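Selenium-binding protein (Sulfolobus tokodaii, PDB 2ECE) is a beta-propeller protein of unestablished function that may bind selenium. Local coordinates at residues K378-P383 with V397-Y402. Sequence-based numbering, arbitrary orientation.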
ATOM      1  N   LYS A 378       3.481  -9.400  22.602  1.00 28.14           N
ATOM      2  CA  LYS A 378       3.309 -10.573  21.757  1.00 28.89           C
ATOM      3  C   LYS A 378       2.795 -10.044  20.422  1.00 27.92           C
ATOM      4  O   LYS A 378       1.807  -9.307  20.372  1.00 27.55           O
ATOM      5  CB  LYS A 378       2.290 -11.538  22.373  1.00 30.44           C
ATOM      6  CG  LYS A 378       2.744 -12.157  23.690  1.00 33.58           C
ATOM      7  CD  LYS A 378       3.986 -13.020  23.501  1.00 36.30           C
ATOM      8  CE  LYS A 378       4.548 -13.498  24.839  1.00 37.38           C
ATOM      9  NZ  LYS A 378       5.729 -14.388  24.649  1.00 38.59           N
ATOM     10  N   LEU A 379       3.471 -10.410  19.342  1.00 27.29           N
ATOM     11  CA  LEU A 379       3.087  -9.937  18.014  1.00 26.50           C
ATOM     12  C   LEU A 379       2.448 -11.006  17.140  1.00 26.62           C
ATOM     13  O   LEU A 379       3.123 -11.940  16.704  1.00 25.49           O
ATOM     14  CB  LEU A 379       4.315  -9.388  17.284  1.00 24.55           C
ATOM     15  CG  LEU A 379       5.170  -8.334  17.997  1.00 23.53           C
ATOM     16  CD1 LEU A 379       6.372  -7.980  17.116  1.00 20.83           C
ATOM     17  CD2 LEU A 379       4.326  -7.093  18.296  1.00 22.07           C
ATOM     18  N   THR A 380       1.150 -10.870  16.876  1.00 25.12           N
ATOM     19  CA  THR A 380       0.462 -11.815  16.011  1.00 24.47           C
ATOM     20  C   THR A 380       0.705 -11.359  14.571  1.00 25.61           C
ATOM     21  O   THR A 380       1.069 -10.202  14.335  1.00 24.85           O
ATOM     22  CB  THR A 380      -1.057 -11.842  16.284  1.00 25.37           C
ATOM     23  OG1 THR A 380      -1.605 -10.529  16.119  1.00 23.97           O
ATOM     24  CG2 THR A 380      -1.335 -12.332  17.695  1.00 23.51           C
ATOM     25  N   GLY A 381       0.515 -12.259  13.614  1.00 24.19           N
ATOM     26  CA  GLY A 381       0.733 -11.897  12.226  1.00 25.11           C
ATOM     27  C   GLY A 381       2.198 -11.612  11.950  1.00 24.39           C
ATOM     28  O   GLY A 381       3.082 -12.241  12.543  1.00 22.38           O
ATOM     29  N   ALA A 382       2.457 -10.661  11.055  1.00 23.30           N
ATOM     30  CA  ALA A 382       3.823 -10.299  10.686  1.00 21.63           C
ATOM     31  C   ALA A 382       3.798  -8.939   9.991  1.00 22.00           C
ATOM     32  O   ALA A 382       2.730  -8.369   9.782  1.00 21.38           O
ATOM     33  CB  ALA A 382       4.396 -11.354   9.756  1.00 21.58           C
ATOM     34  N   PRO A 383       4.977  -8.393   9.641  1.00 22.62           N
ATOM     35  CA  PRO A 383       4.992  -7.089   8.966  1.00 21.54           C
ATOM     36  C   PRO A 383       4.245  -7.183   7.637  1.00 20.53           C
ATOM     37  O   PRO A 383       4.345  -8.185   6.930  1.00 18.79           O
ATOM     38  CB  PRO A 383       6.476  -6.827   8.751  1.00 22.50           C
ATOM     39  CG  PRO A 383       7.125  -7.560   9.890  1.00 22.11           C
ATOM     40  CD  PRO A 383       6.352  -8.853   9.917  1.00 22.06           C
ATOM     41  N   VAL A 397       5.162   0.224  10.819  1.00 19.68           N
ATOM     42  CA  VAL A 397       4.768  -1.103  10.358  1.00 19.14           C
ATOM     43  C   VAL A 397       3.466  -1.616  10.974  1.00 18.49           C
ATOM     44  O   VAL A 397       3.289  -1.539  12.192  1.00 18.79           O
ATOM     45  CB  VAL A 397       5.872  -2.129  10.709  1.00 19.98           C
ATOM     46  CG1 VAL A 397       5.607  -3.446  10.000  1.00 18.55           C
ATOM     47  CG2 VAL A 397       7.252  -1.566  10.353  1.00 17.48           C
ATOM     48  N   THR A 398       2.555  -2.118  10.138  1.00 16.36           N
ATOM     49  CA  THR A 398       1.303  -2.709  10.629  1.00 16.99           C
ATOM     50  C   THR A 398       1.293  -4.173  10.160  1.00 16.74           C
ATOM     51  O   THR A 398       2.163  -4.571   9.381  1.00 17.70           O
ATOM     52  CB  THR A 398       0.046  -1.953  10.149  1.00 15.94           C
ATOM     53  OG1 THR A 398       0.011  -1.919   8.715  1.00 16.64           O
ATOM     54  CG2 THR A 398       0.041  -0.536  10.727  1.00 18.07           C
ATOM     55  N   ASN A 399       0.307  -4.962  10.574  1.00 15.83           N
ATOM     56  CA  ASN A 399       0.362  -6.402  10.280  1.00 18.21           C
ATOM     57  C   ASN A 399      -0.755  -7.166   9.581  1.00 19.09           C
ATOM     58  O   ASN A 399      -0.655  -8.389   9.441  1.00 20.23           O
ATOM     59  CB  ASN A 399       0.663  -7.123  11.593  1.00 17.78           C
ATOM     60  CG  ASN A 399      -0.432  -6.914  12.625  1.00 21.09           C
ATOM     61  OD1 ASN A 399      -1.044  -5.841  12.688  1.00 19.32           O
ATOM     62  ND2 ASN A 399      -0.684  -7.933  13.442  1.00 18.59           N
ATOM     63  N   SER A 400      -1.811  -6.487   9.152  1.00 19.51           N
ATOM     64  CA  SER A 400      -2.907  -7.173   8.489  1.00 19.42           C
ATOM     65  C   SER A 400      -2.837  -7.046   6.967  1.00 20.78           C
ATOM     66  O   SER A 400      -2.474  -5.997   6.445  1.00 19.60           O
ATOM     67  CB  SER A 400      -4.238  -6.625   8.997  1.00 17.88           C
ATOM     68  OG  SER A 400      -5.313  -7.184   8.271  1.00 21.31           O
ATOM     69  N   LEU A 401      -3.199  -8.120   6.266  1.00 20.36           N
ATOM     70  CA  LEU A 401      -3.179  -8.137   4.806  1.00 19.42           C
ATOM     71  C   LEU A 401      -4.594  -8.024   4.239  1.00 19.78           C
ATOM     72  O   LEU A 401      -4.898  -7.123   3.458  1.00 17.61           O
ATOM     73  CB  LEU A 401      -2.527  -9.434   4.295  1.00 18.61           C
ATOM     74  CG  LEU A 401      -2.487  -9.639   2.772  1.00 21.16           C
ATOM     75  CD1 LEU A 401      -1.638  -8.549   2.128  1.00 19.97           C
ATOM     76  CD2 LEU A 401      -1.921 -11.018   2.440  1.00 21.74           C
ATOM     77  N   TYR A 402      -5.449  -8.961   4.635  1.00 19.30           N
ATOM     78  CA  TYR A 402      -6.835  -8.996   4.183  1.00 19.04           C
ATOM     79  C   TYR A 402      -7.619  -9.947   5.106  1.00 20.18           C
ATOM     80  O   TYR A 402      -7.178 -11.060   5.388  1.00 20.39           O
ATOM     81  CB  TYR A 402      -6.896  -9.464   2.718  1.00 17.75           C
ATOM     82  CG  TYR A 402      -8.280  -9.378   2.102  1.00 20.35           C
ATOM     83  CD1 TYR A 402      -9.201 -10.417   2.258  1.00 20.37           C
ATOM     84  CD2 TYR A 402      -8.691  -8.234   1.415  1.00 18.28           C
ATOM     85  CE1 TYR A 402     -10.502 -10.315   1.747  1.00 20.40           C
ATOM     86  CE2 TYR A 402      -9.984  -8.124   0.901  1.00 18.73           C
ATOM     87  CZ  TYR A 402     -10.883  -9.168   1.073  1.00 19.26           C
ATOM     88  OH  TYR A 402     -12.163  -9.065   0.574  1.00 21.52           O
TER
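The flat carboxamide of Asn399 meets the carbonyl of Thr380 through its nitrogen: ND2 gives a hydrogen bond to Thr380 O at 3.0 Å, with the acceptor tilted 19° from the amide plane. The bond is bent, 146° at the hydrogen, and the donor stands well above the carbonyl plane. The other polar contacts of the amide go to Lys415 and Trp417, for OD1 accepts from Trp417 N and ND2 donates also to Lys415 O, while Leu414 touches the side chain. This is a beta-propeller blade, in which the loop 378-383 leading into strand 386-388 packs against strand 394-398 and the residues that follow it. It illustrates how one buried amide can join an entering loop, and the chain running through Lys415 into strand 417-423, to Asn399. Chi1 of 62° fixes the place of CG, and the second torsion then turns ND2, rather than OD1, to face Thr380 O. Replacing Asn399 by an alanine is likely to cost Thr380 O its amide donor, although Trp417 NE1 would remain, and to leave Lys415 O and Trp417 N without this partner. Thr380 OG1, 3.8 Å from Asn399 ND2, is not bonded to it and turns instead to Lys415 N. Further along, the apolar part of the contact sets Pro383 CB 3.7 Å from Val397 CG1, both residues also touching Val345 of strand 344-349 in the preceding blade. Between the amide bond and this apolar pair, Ala382 O lies 3.0 Å from Asn399 CB.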